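Long-range contacts in 3-dehydroquinate dehydratase (Thermus thermophilus, PDB 2UYG), which probably catalyses the trans-dehydration of 3-dehydroquinate to 3-dehydroshikimate through an enolate intermediate, the third step of the chorismate pathway, as a homododecamer: residues A[34-39]-A[130-135]; A[68-73]-A[91-96]; A[97-102]-A[120-125]. All blocks are in the same frame, centred on the assembly; numbering follows the deposited sequence.

Contact 1 (A[34-39]-A[130-135]); sequences EAWGAE and SYKLAL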
ATOM      1  N   GLU A  34      21.223 -29.000 -26.381  1.00 36.86           N
ATOM      2  CA  GLU A  34      22.050 -29.328 -27.572  1.00 37.89           C
ATOM      3  C   GLU A  34      21.262 -30.190 -28.575  1.00 37.88           C
ATOM      4  O   GLU A  34      21.287 -29.926 -29.767  1.00 38.11           O
ATOM      5  CB  GLU A  34      23.379 -30.054 -27.192  1.00 40.00           C
ATOM      6  CG  GLU A  34      23.675 -31.427 -27.910  1.00 44.95           C
ATOM      7  CD  GLU A  34      23.875 -32.669 -26.980  1.00 49.23           C
ATOM      8  OE1 GLU A  34      25.035 -32.888 -26.471  1.00 50.94           O
ATOM      9  OE2 GLU A  34      22.907 -33.466 -26.777  1.00 48.73           O
ATOM     10  N   ALA A  35      20.567 -31.214 -28.101  1.00 37.34           N
ATOM     11  CA  ALA A  35      19.918 -32.124 -29.014  1.00 37.53           C
ATOM     12  C   ALA A  35      18.694 -31.417 -29.632  1.00 37.88           C
ATOM     13  O   ALA A  35      18.399 -31.567 -30.830  1.00 39.29           O
ATOM     14  CB  ALA A  35      19.527 -33.447 -28.269  1.00 37.04           C
ATOM     15  N   TRP A  36      18.004 -30.583 -28.857  1.00 37.19           N
ATOM     16  CA  TRP A  36      16.851 -29.862 -29.392  1.00 36.27           C
ATOM     17  C   TRP A  36      17.267 -28.854 -30.440  1.00 37.02           C
ATOM     18  O   TRP A  36      16.615 -28.663 -31.491  1.00 35.42           O
ATOM     19  CB  TRP A  36      16.101 -29.142 -28.269  1.00 36.83           C
ATOM     20  CG  TRP A  36      15.294 -30.046 -27.410  1.00 37.89           C
ATOM     21  CD1 TRP A  36      14.608 -31.174 -27.812  1.00 37.52           C
ATOM     22  CD2 TRP A  36      15.100 -29.951 -25.994  1.00 38.55           C
ATOM     23  NE1 TRP A  36      14.008 -31.771 -26.730  1.00 37.25           N
ATOM     24  CE2 TRP A  36      14.281 -31.057 -25.602  1.00 36.10           C
ATOM     25  CE3 TRP A  36      15.490 -29.019 -25.008  1.00 41.45           C
ATOM     26  CZ2 TRP A  36      13.862 -31.270 -24.276  1.00 35.21           C
ATOM     27  CZ3 TRP A  36      15.082 -29.243 -23.671  1.00 40.03           C
ATOM     28  CH2 TRP A  36      14.298 -30.378 -23.326  1.00 35.80           C
ATOM     29  N   GLY A  37      18.346 -28.149 -30.158  1.00 38.15           N
ATOM     30  CA  GLY A  37      18.821 -27.160 -31.107  1.00 39.26           C
ATOM     31  C   GLY A  37      19.146 -27.907 -32.400  1.00 40.15           C
ATOM     32  O   GLY A  37      18.658 -27.522 -33.460  1.00 41.20           O
ATOM     33  N   ALA A  38      19.932 -28.969 -32.263  1.00 40.47           N
ATOM     34  CA  ALA A  38      20.449 -29.729 -33.364  1.00 43.74           C
ATOM     35  C   ALA A  38      19.328 -30.380 -34.126  1.00 47.66           C
ATOM     36  O   ALA A  38      19.331 -30.267 -35.359  1.00 48.19           O
ATOM     37  CB  ALA A  38      21.443 -30.802 -32.879  1.00 43.92           C
ATOM     38  N   GLU A  39      18.336 -31.045 -33.499  1.00 50.36           N
ATOM     39  CA  GLU A  39      17.390 -31.669 -34.423  1.00 53.18           C
ATOM     40  C   GLU A  39      17.107 -30.544 -35.337  1.00 54.03           C
ATOM     41  O   GLU A  39      17.481 -30.575 -36.509  1.00 58.17           O
ATOM     42  CB  GLU A  39      16.079 -32.284 -33.894  1.00 53.30           C
ATOM     43  CG  GLU A  39      15.423 -31.673 -32.715  1.00 54.02           C
ATOM     44  CD  GLU A  39      14.837 -32.728 -31.826  1.00 55.64           C
ATOM     45  OE1 GLU A  39      15.460 -33.797 -31.647  1.00 58.70           O
ATOM     46  OE2 GLU A  39      13.753 -32.482 -31.298  1.00 55.52           O
ATOM     47  N   SER A 130      10.544 -25.815 -20.983  1.00 24.60           N
ATOM     48  CA  SER A 130      10.488 -24.346 -21.220  1.00 25.72           C
ATOM     49  C   SER A 130      11.643 -23.927 -22.135  1.00 26.01           C
ATOM     50  O   SER A 130      11.507 -22.938 -22.888  1.00 25.86           O
ATOM     51  CB  SER A 130      10.643 -23.484 -19.921  1.00 24.97           C
ATOM     52  OG  SER A 130       9.717 -23.803 -18.950  1.00 22.60           O
ATOM     53  N   TYR A 131      12.798 -24.610 -21.988  1.00 26.27           N
ATOM     54  CA  TYR A 131      13.974 -24.337 -22.858  1.00 26.47           C
ATOM     55  C   TYR A 131      13.702 -24.756 -24.261  1.00 26.47           C
ATOM     56  O   TYR A 131      13.937 -24.007 -25.261  1.00 27.61           O
ATOM     57  CB  TYR A 131      15.295 -24.973 -22.320  1.00 24.78           C
ATOM     58  CG  TYR A 131      15.758 -24.357 -21.039  1.00 24.33           C
ATOM     59  CD1 TYR A 131      15.092 -24.636 -19.799  1.00 23.51           C
ATOM     60  CD2 TYR A 131      16.905 -23.528 -20.996  1.00 25.03           C
ATOM     61  CE1 TYR A 131      15.541 -24.044 -18.547  1.00 18.26           C
ATOM     62  CE2 TYR A 131      17.367 -22.998 -19.768  1.00 21.48           C
ATOM     63  CZ  TYR A 131      16.667 -23.248 -18.563  1.00 21.54           C
ATOM     64  OH  TYR A 131      17.156 -22.715 -17.418  1.00 22.25           O
ATOM     65  N   LYS A 132      13.125 -25.929 -24.365  1.00 28.04           N
ATOM     66  CA  LYS A 132      12.662 -26.434 -25.701  1.00 28.40           C
ATOM     67  C   LYS A 132      11.838 -25.472 -26.445  1.00 26.94           C
ATOM     68  O   LYS A 132      12.089 -25.164 -27.655  1.00 26.53           O
ATOM     69  CB  LYS A 132      11.806 -27.691 -25.540  1.00 29.24           C
ATOM     70  CG  LYS A 132      12.120 -28.746 -26.540  1.00 32.54           C
ATOM     71  CD  LYS A 132      11.160 -28.989 -27.632  1.00 37.27           C
ATOM     72  CE  LYS A 132      10.708 -30.420 -27.610  1.00 38.24           C
ATOM     73  NZ  LYS A 132      10.909 -31.005 -28.882  1.00 36.79           N
ATOM     74  N   LEU A 133      10.777 -25.042 -25.769  1.00 25.65           N
ATOM     75  CA  LEU A 133       9.865 -24.153 -26.442  1.00 24.96           C
ATOM     76  C   LEU A 133      10.513 -22.826 -26.877  1.00 24.13           C
ATOM     77  O   LEU A 133      10.138 -22.250 -27.967  1.00 21.21           O
ATOM     78  CB  LEU A 133       8.617 -23.815 -25.603  1.00 25.50           C
ATOM     79  CG  LEU A 133       7.722 -24.801 -24.844  1.00 28.52           C
ATOM     80  CD1 LEU A 133       6.370 -24.175 -24.452  1.00 27.48           C
ATOM     81  CD2 LEU A 133       7.579 -26.176 -25.325  1.00 27.10           C
ATOM     82  N   ALA A 134      11.457 -22.329 -26.042  1.00 22.76           N
ATOM     83  CA  ALA A 134      12.203 -21.111 -26.440  1.00 24.14           C
ATOM     84  C   ALA A 134      12.958 -21.364 -27.753  1.00 23.75           C
ATOM     85  O   ALA A 134      13.025 -20.509 -28.590  1.00 23.77           O
ATOM     86  CB  ALA A 134      13.200 -20.676 -25.352  1.00 23.62           C
ATOM     87  N   LEU A 135      13.548 -22.541 -27.881  1.00 25.12           N
ATOM     88  CA  LEU A 135      14.312 -22.888 -29.110  1.00 26.39           C
ATOM     89  C   LEU A 135      13.423 -23.000 -30.345  1.00 27.54           C
ATOM     90  O   LEU A 135      13.764 -22.482 -31.407  1.00 29.96           O
ATOM     91  CB  LEU A 135      15.168 -24.120 -28.869  1.00 25.66           C
ATOM     92  CG  LEU A 135      16.262 -23.892 -27.814  1.00 24.76           C
ATOM     93  CD1 LEU A 135      16.920 -25.190 -27.356  1.00 29.35           C
ATOM     94  CD2 LEU A 135      17.329 -22.863 -28.261  1.00 27.05           C
TER
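Lys-132 lays the aliphatic part of its side chain over one face of the Trp-36 indole, and this CH-pi contact carries most of the pairing between the C-terminal turn of helix 26-39 and the first turns of helix 129-140. The evidence is the position of Lys-132 CG, 3.3 Å from the centroid of the five-membered ring of Trp-36 and only 13° off the ring normal. The lysine chain bends at chi2, chi3 and chi4, which carries it on past the pyrrole side, so that Lys-132 CE lies 3.7 Å from Trp-36 NE1. The indole is turned to receive it by its first torsion: CG stands anti to the carbonyl carbon (chi1 -75°), and the two side chains meet at about a right angle. An alanine in place of Trp-36 has no ring face for Lys-132 CG, and the lysine chain would probably be left freer to turn.

The apolar contacts are looser. Trp-36 CB meets Leu-135 CD1 at 4.1 Å, and Trp-36 CZ3 is 4.5 Å from Tyr-131 CB. The Leu-135 CD1 methyl also lies against the backbone of Gly-37, 4.3 Å from its N.

Charge adds little that is directional. Glu-39 OE2 lies in the indole plane at its edge, and its 4.0 Å separation from Lys-132 NZ is too long for a salt bridge. The ammonium group also has a long, weak ion pair with Glu-140 of a second subunit.

No hydrogen bond links the segments. Their axes approach to 9.8 Å at 24°, so these segments run nearly parallel on the same side of the sheet. At the subunit interface, Leu-133 meets Leu-133 of the second subunit. Toward the sheet, Tyr-131 touches Ile-4 and Leu-135 touches Val-2 of strand 2-6, while Ala-134 packs on Val-96 and Val-98 of strand 95-99.

Contact 2 (A[68-73]-A[91-96]); sequences LAIVLN and QPLPVV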
ATOM      1  N   LEU A  68      22.951 -15.025 -32.271  1.00 29.94           N
ATOM      2  CA  LEU A  68      21.776 -14.358 -32.893  1.00 31.77           C
ATOM      3  C   LEU A  68      20.596 -14.122 -31.957  1.00 29.90           C
ATOM      4  O   LEU A  68      19.727 -13.346 -32.254  1.00 30.11           O
ATOM      5  CB  LEU A  68      21.348 -15.175 -34.095  1.00 32.80           C
ATOM      6  CG  LEU A  68      20.003 -15.510 -34.823  1.00 44.60           C
ATOM      7  CD1 LEU A  68      20.562 -16.466 -36.007  1.00 49.92           C
ATOM      8  CD2 LEU A  68      18.673 -16.219 -34.111  1.00 47.93           C
ATOM      9  N   ALA A  69      20.647 -14.724 -30.784  1.00 28.69           N
ATOM     10  CA  ALA A  69      19.553 -14.745 -29.811  1.00 28.59           C
ATOM     11  C   ALA A  69      20.063 -15.342 -28.473  1.00 26.44           C
ATOM     12  O   ALA A  69      20.985 -16.152 -28.481  1.00 25.31           O
ATOM     13  CB  ALA A  69      18.344 -15.630 -30.377  1.00 29.54           C
ATOM     14  N   ILE A  70      19.465 -14.936 -27.366  1.00 25.21           N
ATOM     15  CA  ILE A  70      19.798 -15.446 -26.029  1.00 25.03           C
ATOM     16  C   ILE A  70      18.563 -15.985 -25.380  1.00 25.54           C
ATOM     17  O   ILE A  70      17.508 -15.391 -25.486  1.00 25.29           O
ATOM     18  CB  ILE A  70      20.327 -14.296 -25.144  1.00 24.85           C
ATOM     19  CG1 ILE A  70      21.668 -13.728 -25.677  1.00 23.71           C
ATOM     20  CG2 ILE A  70      20.498 -14.741 -23.715  1.00 24.11           C
ATOM     21  CD1 ILE A  70      21.802 -12.283 -25.322  1.00 20.41           C
ATOM     22  N   VAL A  71      18.702 -17.127 -24.700  1.00 26.05           N
ATOM     23  CA  VAL A  71      17.648 -17.696 -23.905  1.00 26.94           C
ATOM     24  C   VAL A  71      18.168 -17.555 -22.481  1.00 26.63           C
ATOM     25  O   VAL A  71      19.251 -18.065 -22.217  1.00 26.13           O
ATOM     26  CB  VAL A  71      17.422 -19.169 -24.323  1.00 27.12           C
ATOM     27  CG1 VAL A  71      16.487 -19.858 -23.413  1.00 28.15           C
ATOM     28  CG2 VAL A  71      16.935 -19.251 -25.777  1.00 29.56           C
ATOM     29  N   LEU A  72      17.343 -17.001 -21.567  1.00 24.30           N
ATOM     30  CA  LEU A  72      17.792 -16.503 -20.313  1.00 23.57           C
ATOM     31  C   LEU A  72      16.899 -16.870 -19.171  1.00 23.37           C
ATOM     32  O   LEU A  72      15.743 -16.506 -19.157  1.00 23.67           O
ATOM     33  CB  LEU A  72      17.841 -14.952 -20.414  1.00 24.16           C
ATOM     34  CG  LEU A  72      18.198 -14.210 -19.150  1.00 23.69           C
ATOM     35  CD1 LEU A  72      19.600 -14.605 -18.829  1.00 26.12           C
ATOM     36  CD2 LEU A  72      18.166 -12.631 -19.377  1.00 23.79           C
ATOM     37  N   ASN A  73      17.467 -17.562 -18.183  1.00 23.04           N
ATOM     38  CA  ASN A  73      16.815 -17.963 -16.971  1.00 22.02           C
ATOM     39  C   ASN A  73      17.665 -17.318 -15.877  1.00 22.52           C
ATOM     40  O   ASN A  73      18.730 -17.904 -15.472  1.00 24.57           O
ATOM     41  CB  ASN A  73      16.791 -19.489 -16.772  1.00 19.98           C
ATOM     42  CG  ASN A  73      16.082 -19.884 -15.460  1.00 21.20           C
ATOM     43  OD1 ASN A  73      15.839 -19.032 -14.634  1.00 18.52           O
ATOM     44  ND2 ASN A  73      15.678 -21.141 -15.325  1.00 18.99           N
ATOM     45  N   GLN A  91      21.806  -4.183 -25.517  1.00 28.06           N
ATOM     46  CA  GLN A  91      22.334  -5.047 -26.569  1.00 27.34           C
ATOM     47  C   GLN A  91      21.253  -5.458 -27.584  1.00 29.35           C
ATOM     48  O   GLN A  91      20.069  -5.406 -27.297  1.00 27.90           O
ATOM     49  CB  GLN A  91      23.045  -6.268 -25.939  1.00 29.42           C
ATOM     50  CG  GLN A  91      22.273  -7.295 -25.096  1.00 25.12           C
ATOM     51  CD  GLN A  91      21.414  -8.127 -25.950  1.00 25.57           C
ATOM     52  OE1 GLN A  91      21.926  -8.750 -26.879  1.00 24.66           O
ATOM     53  NE2 GLN A  91      20.067  -8.058 -25.746  1.00 24.75           N
ATOM     54  N   PRO A  92      21.637  -5.796 -28.805  1.00 29.90           N
ATOM     55  CA  PRO A  92      20.665  -5.892 -29.900  1.00 30.02           C
ATOM     56  C   PRO A  92      19.884  -7.248 -30.088  1.00 29.43           C
ATOM     57  O   PRO A  92      18.880  -7.315 -30.825  1.00 29.77           O
ATOM     58  CB  PRO A  92      21.545  -5.515 -31.113  1.00 30.39           C
ATOM     59  CG  PRO A  92      22.820  -6.219 -30.838  1.00 32.23           C
ATOM     60  CD  PRO A  92      23.014  -6.039 -29.288  1.00 31.29           C
ATOM     61  N   LEU A  93      20.285  -8.287 -29.375  1.00 28.17           N
ATOM     62  CA  LEU A  93      19.778  -9.600 -29.605  1.00 27.96           C
ATOM     63  C   LEU A  93      18.384  -9.779 -28.950  1.00 30.13           C
ATOM     64  O   LEU A  93      18.060  -9.166 -27.906  1.00 31.94           O
ATOM     65  CB  LEU A  93      20.761 -10.644 -29.059  1.00 27.29           C
ATOM     66  CG  LEU A  93      22.203 -10.737 -29.585  1.00 24.62           C
ATOM     67  CD1 LEU A  93      22.828 -12.016 -29.129  1.00 20.69           C
ATOM     68  CD2 LEU A  93      22.381 -10.551 -31.113  1.00 23.27           C
ATOM     69  N   PRO A  94      17.540 -10.544 -29.587  1.00 29.65           N
ATOM     70  CA  PRO A  94      16.300 -10.981 -28.941  1.00 30.27           C
ATOM     71  C   PRO A  94      16.612 -11.850 -27.727  1.00 29.34           C
ATOM     72  O   PRO A  94      17.416 -12.775 -27.878  1.00 27.23           O
ATOM     73  CB  PRO A  94      15.661 -11.888 -29.999  1.00 30.02           C
ATOM     74  CG  PRO A  94      16.739 -12.197 -30.911  1.00 30.89           C
ATOM     75  CD  PRO A  94      17.619 -10.983 -30.982  1.00 29.71           C
ATOM     76  N   VAL A  95      15.938 -11.599 -26.616  1.00 26.75           N
ATOM     77  CA  VAL A  95      16.114 -12.373 -25.420  1.00 27.26           C
ATOM     78  C   VAL A  95      14.751 -13.049 -25.024  1.00 26.91           C
ATOM     79  O   VAL A  95      13.716 -12.379 -24.961  1.00 28.23           O
ATOM     80  CB  VAL A  95      16.578 -11.488 -24.322  1.00 28.07           C
ATOM     81  CG1 VAL A  95      16.786 -12.283 -23.059  1.00 29.17           C
ATOM     82  CG2 VAL A  95      17.879 -10.763 -24.685  1.00 27.14           C
ATOM     83  N   VAL A  96      14.762 -14.367 -24.858  1.00 24.04           N
ATOM     84  CA  VAL A  96      13.630 -15.099 -24.388  1.00 24.70           C
ATOM     85  C   VAL A  96      13.916 -15.542 -22.926  1.00 24.69           C
ATOM     86  O   VAL A  96      14.925 -16.122 -22.670  1.00 23.47           O
ATOM     87  CB  VAL A  96      13.349 -16.366 -25.195  1.00 24.64           C
ATOM     88  CG1 VAL A  96      12.056 -17.004 -24.699  1.00 24.14           C
ATOM     89  CG2 VAL A  96      13.180 -16.035 -26.735  1.00 25.46           C
TER
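A right-handed beta-alpha-beta crossover, strand 69-73, helix 82-89 and strand 95-99, is closed here by pairing its two strands in parallel. Ile-70 stands beside Val-95 and Val-71 beside Val-96. Ile-70 uses both its backbone polar groups across the pair: its N donates to Pro-94 O at 3.0 Å with a 171° N-H...O angle, and its O accepts from Val-96 N at 165°. Leu-72 N then donates to Val-96 O at 2.8 Å, continuing the ladder.

On the face bearing Ile-70, Leu-72 and Val-95, the side chains pack against each other. Val-95 CG1 lies 3.9 Å from both CB and CD2 of Leu-72. Ile-70 CD1 comes 4.0 Å from Leu-93 CD1, the two chains crossing at about a right angle. Just before Val-95, the Pro-94 ring lies against Leu-68 O (CD at 3.4 Å) and Ala-69 CB (CG at 3.8 Å).

The approach to the second strand is held by Gln-91, whose folded side chain (chi1 63°) returns its amide to Leu-93: OE1 accepts from Leu-93 N, which stands above the carbonyl plane, and NE2 donates to Leu-93 O at 3.1 Å. NE2 also bonds Ile-88 O at the end of helix 82-89.

Strand 2-6 pairs along the other edge of 69-73. Helix 82-89 packs through Ile-88 on Leu-72 and Val-95, while helix 129-140 covers Val-71 and Val-96 on the opposite face.

Contact 3 (A[97-102]-A[120-125]); sequences EVHLTN and RGIVSG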
ATOM      1  N   GLU A  97      13.021 -15.193 -22.006  1.00 23.10           N
ATOM      2  CA  GLU A  97      13.168 -15.463 -20.580  1.00 23.10           C
ATOM      3  C   GLU A  97      12.479 -16.792 -20.359  1.00 21.14           C
ATOM      4  O   GLU A  97      11.382 -16.966 -20.758  1.00 22.46           O
ATOM      5  CB  GLU A  97      12.506 -14.362 -19.737  1.00 22.31           C
ATOM      6  CG  GLU A  97      12.631 -14.609 -18.275  1.00 25.37           C
ATOM      7  CD  GLU A  97      12.148 -13.461 -17.376  1.00 27.41           C
ATOM      8  OE1 GLU A  97      11.398 -13.719 -16.367  1.00 27.78           O
ATOM      9  OE2 GLU A  97      12.492 -12.326 -17.665  1.00 32.19           O
ATOM     10  N   VAL A  98      13.125 -17.699 -19.704  1.00 21.74           N
ATOM     11  CA  VAL A  98      12.628 -19.048 -19.444  1.00 23.29           C
ATOM     12  C   VAL A  98      12.706 -19.363 -17.971  1.00 23.08           C
ATOM     13  O   VAL A  98      13.649 -18.939 -17.268  1.00 21.70           O
ATOM     14  CB  VAL A  98      13.546 -19.935 -20.384  1.00 25.08           C
ATOM     15  CG1 VAL A  98      13.763 -21.236 -19.939  1.00 32.59           C
ATOM     16  CG2 VAL A  98      12.935 -19.912 -21.801  1.00 24.57           C
ATOM     17  N   HIS A  99      11.727 -20.119 -17.442  1.00 24.13           N
ATOM     18  CA  HIS A  99      11.838 -20.656 -16.047  1.00 23.54           C
ATOM     19  C   HIS A  99      11.261 -22.051 -16.045  1.00 23.96           C
ATOM     20  O   HIS A  99      10.259 -22.264 -16.706  1.00 24.46           O
ATOM     21  CB  HIS A  99      11.043 -19.846 -15.026  1.00 21.32           C
ATOM     22  CG  HIS A  99      11.291 -18.393 -15.104  1.00 23.94           C
ATOM     23  ND1 HIS A  99      12.275 -17.765 -14.361  1.00 22.10           N
ATOM     24  CD2 HIS A  99      10.754 -17.440 -15.903  1.00 24.10           C
ATOM     25  CE1 HIS A  99      12.272 -16.481 -14.658  1.00 20.76           C
ATOM     26  NE2 HIS A  99      11.368 -16.254 -15.597  1.00 23.67           N
ATOM     27  N   LEU A 100      11.863 -22.946 -15.285  1.00 23.63           N
ATOM     28  CA  LEU A 100      11.429 -24.296 -15.139  1.00 25.00           C
ATOM     29  C   LEU A 100      10.059 -24.391 -14.503  1.00 25.51           C
ATOM     30  O   LEU A 100       9.251 -25.194 -14.936  1.00 21.97           O
ATOM     31  CB  LEU A 100      12.373 -25.038 -14.205  1.00 25.50           C
ATOM     32  CG  LEU A 100      13.805 -25.120 -14.778  1.00 29.27           C
ATOM     33  CD1 LEU A 100      14.735 -25.159 -13.589  1.00 31.83           C
ATOM     34  CD2 LEU A 100      13.937 -26.311 -15.671  1.00 28.64           C
ATOM     35  N   THR A 101       9.861 -23.585 -13.460  1.00 25.61           N
ATOM     36  CA  THR A 101       8.676 -23.643 -12.624  1.00 26.96           C
ATOM     37  C   THR A 101       7.774 -22.529 -12.969  1.00 27.74           C
ATOM     38  O   THR A 101       8.173 -21.572 -13.617  1.00 28.31           O
ATOM     39  CB  THR A 101       8.983 -23.474 -11.078  1.00 28.40           C
ATOM     40  OG1 THR A 101       9.610 -22.203 -10.800  1.00 30.58           O
ATOM     41  CG2 THR A 101       9.910 -24.515 -10.575  1.00 26.25           C
ATOM     42  N   ASN A 102       6.535 -22.655 -12.507  1.00 29.34           N
ATOM     43  CA  ASN A 102       5.506 -21.669 -12.734  1.00 29.88           C
ATOM     44  C   ASN A 102       5.637 -20.651 -11.617  1.00 30.97           C
ATOM     45  O   ASN A 102       5.272 -20.933 -10.444  1.00 29.95           O
ATOM     46  CB  ASN A 102       4.115 -22.321 -12.655  1.00 30.12           C
ATOM     47  CG  ASN A 102       2.991 -21.325 -12.923  1.00 30.88           C
ATOM     48  OD1 ASN A 102       3.193 -20.103 -12.877  1.00 28.22           O
ATOM     49  ND2 ASN A 102       1.813 -21.839 -13.218  1.00 33.11           N
ATOM     50  N   ARG A 120      11.615 -10.638 -25.656  1.00 26.51           N
ATOM     51  CA  ARG A 120      10.627 -10.994 -26.655  1.00 27.57           C
ATOM     52  C   ARG A 120       9.473 -11.621 -25.935  1.00 26.56           C
ATOM     53  O   ARG A 120       8.348 -11.303 -26.174  1.00 26.88           O
ATOM     54  CB  ARG A 120      11.173 -12.053 -27.663  1.00 28.47           C
ATOM     55  CG  ARG A 120      11.883 -11.498 -28.749  1.00 34.41           C
ATOM     56  CD  ARG A 120      10.946 -10.606 -29.651  1.00 39.41           C
ATOM     57  NE  ARG A 120      11.827  -9.960 -30.592  1.00 39.83           N
ATOM     58  CZ  ARG A 120      12.305 -10.562 -31.659  1.00 48.25           C
ATOM     59  NH1 ARG A 120      13.129  -9.888 -32.469  1.00 53.10           N
ATOM     60  NH2 ARG A 120      11.964 -11.829 -31.936  1.00 46.47           N
ATOM     61  N   GLY A 121       9.758 -12.572 -25.063  1.00 26.96           N
ATOM     62  CA  GLY A 121       8.662 -13.273 -24.409  1.00 26.28           C
ATOM     63  C   GLY A 121       9.145 -14.041 -23.239  1.00 25.10           C
ATOM     64  O   GLY A 121      10.379 -13.989 -22.930  1.00 23.83           O
ATOM     65  N   ILE A 122       8.188 -14.744 -22.623  1.00 23.60           N
ATOM     66  CA  ILE A 122       8.416 -15.513 -21.437  1.00 23.87           C
ATOM     67  C   ILE A 122       7.760 -16.851 -21.484  1.00 23.36           C
ATOM     68  O   ILE A 122       6.617 -16.999 -21.939  1.00 22.75           O
ATOM     69  CB  ILE A 122       8.084 -14.659 -20.118  1.00 24.88           C
ATOM     70  CG1 ILE A 122       8.222 -15.484 -18.834  1.00 27.18           C
ATOM     71  CG2 ILE A 122       6.795 -13.962 -20.207  1.00 29.91           C
ATOM     72  CD1 ILE A 122       8.479 -14.582 -17.605  1.00 32.21           C
ATOM     73  N   VAL A 123       8.516 -17.873 -21.077  1.00 22.20           N
ATOM     74  CA  VAL A 123       7.964 -19.167 -20.974  1.00 22.68           C
ATOM     75  C   VAL A 123       8.238 -19.799 -19.669  1.00 23.67           C
ATOM     76  O   VAL A 123       9.380 -19.974 -19.233  1.00 24.83           O
ATOM     77  CB  VAL A 123       8.134 -20.134 -22.256  1.00 23.69           C
ATOM     78  CG1 VAL A 123       8.856 -19.571 -23.369  1.00 22.07           C
ATOM     79  CG2 VAL A 123       8.461 -21.478 -21.894  1.00 26.43           C
ATOM     80  N   SER A 124       7.185 -20.144 -18.966  1.00 24.30           N
ATOM     81  CA  SER A 124       7.481 -20.864 -17.728  1.00 26.92           C
ATOM     82  C   SER A 124       6.499 -21.850 -17.112  1.00 25.62           C
ATOM     83  O   SER A 124       5.322 -21.736 -17.281  1.00 24.04           O
ATOM     84  CB  SER A 124       7.878 -19.824 -16.689  1.00 29.62           C
ATOM     85  OG  SER A 124       6.767 -19.114 -16.289  1.00 32.08           O
ATOM     86  N   GLY A 125       7.060 -22.859 -16.421  1.00 26.60           N
ATOM     87  CA  GLY A 125       6.297 -23.919 -15.768  1.00 25.61           C
ATOM     88  C   GLY A 125       6.454 -25.300 -16.379  1.00 25.93           C
ATOM     89  O   GLY A 125       5.936 -26.242 -15.879  1.00 24.91           O
TER
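Glu-97 and Ile-122 run side by side in a parallel pair, Glu-97 OE1 3.3 Å from the Ile-122 CD1 methyl. The same oxygen accepts a 2.6 Å bond from His-99 NE2 within its strand, through its anti lone pair; Glu-97 OE1 lies almost exactly in the imidazole plane. Ser-113 also bonds OE1 and Thr-115 bonds OE2, which probably makes the carboxylate a second-shell group limiting the rotation of His-99, the predicted proton donor. Ile-122 CD1 and Ser-124 CB border the ring edge, the latter 3.8 Å from His-99 CD2.

This tight part is stitched by Glu-97 N to Gly-121 O (172°), Val-123 N to Glu-97 O, and His-99 N to Val-123 O. The next bond is longer, Gly-125 N reaching His-99 O at 3.3 Å from above the carbonyl plane, yet Gly-125 is tightly packed: its C lies 3.1 Å from Leu-100 O, and a CB here would come too near Asn-102 CB. The loose side is at Thr-101, partly exposed and little involved, whose OG1 bonds Arg-106.

Strand 69-73 flanks 95-99 on its other edge, and helix 129-140 covers Val-98 and Val-123. Strand 121-124 pairs antiparallel with a strand of the second subunit, continuing the sheet across the interface.

In the fold
Contact 1 joins helices 26-39 and 129-140, far apart in sequence, and contacts 2 and 3, in series along the chain, lie within the loop it closes. Contacts 2 and 3 share strand 95-99, one using each edge, so strands 69-73, 95-99 and 121-124 are consecutive in the five-stranded parallel sheet; their centres are about 13 Å apart. The centre of contact 1 lies about 14 Å from each of theirs, in the layer of helices 26-39 and 129-140 on one face. Helix 129-140 ties the layers together: Tyr-131 OH bonds Asn-73 ND2, and Ser-130 OG bonds His-99 O. The flavodoxin-like sheet places predicted substrate-binding and catalytic residues at its C-terminal strand ends.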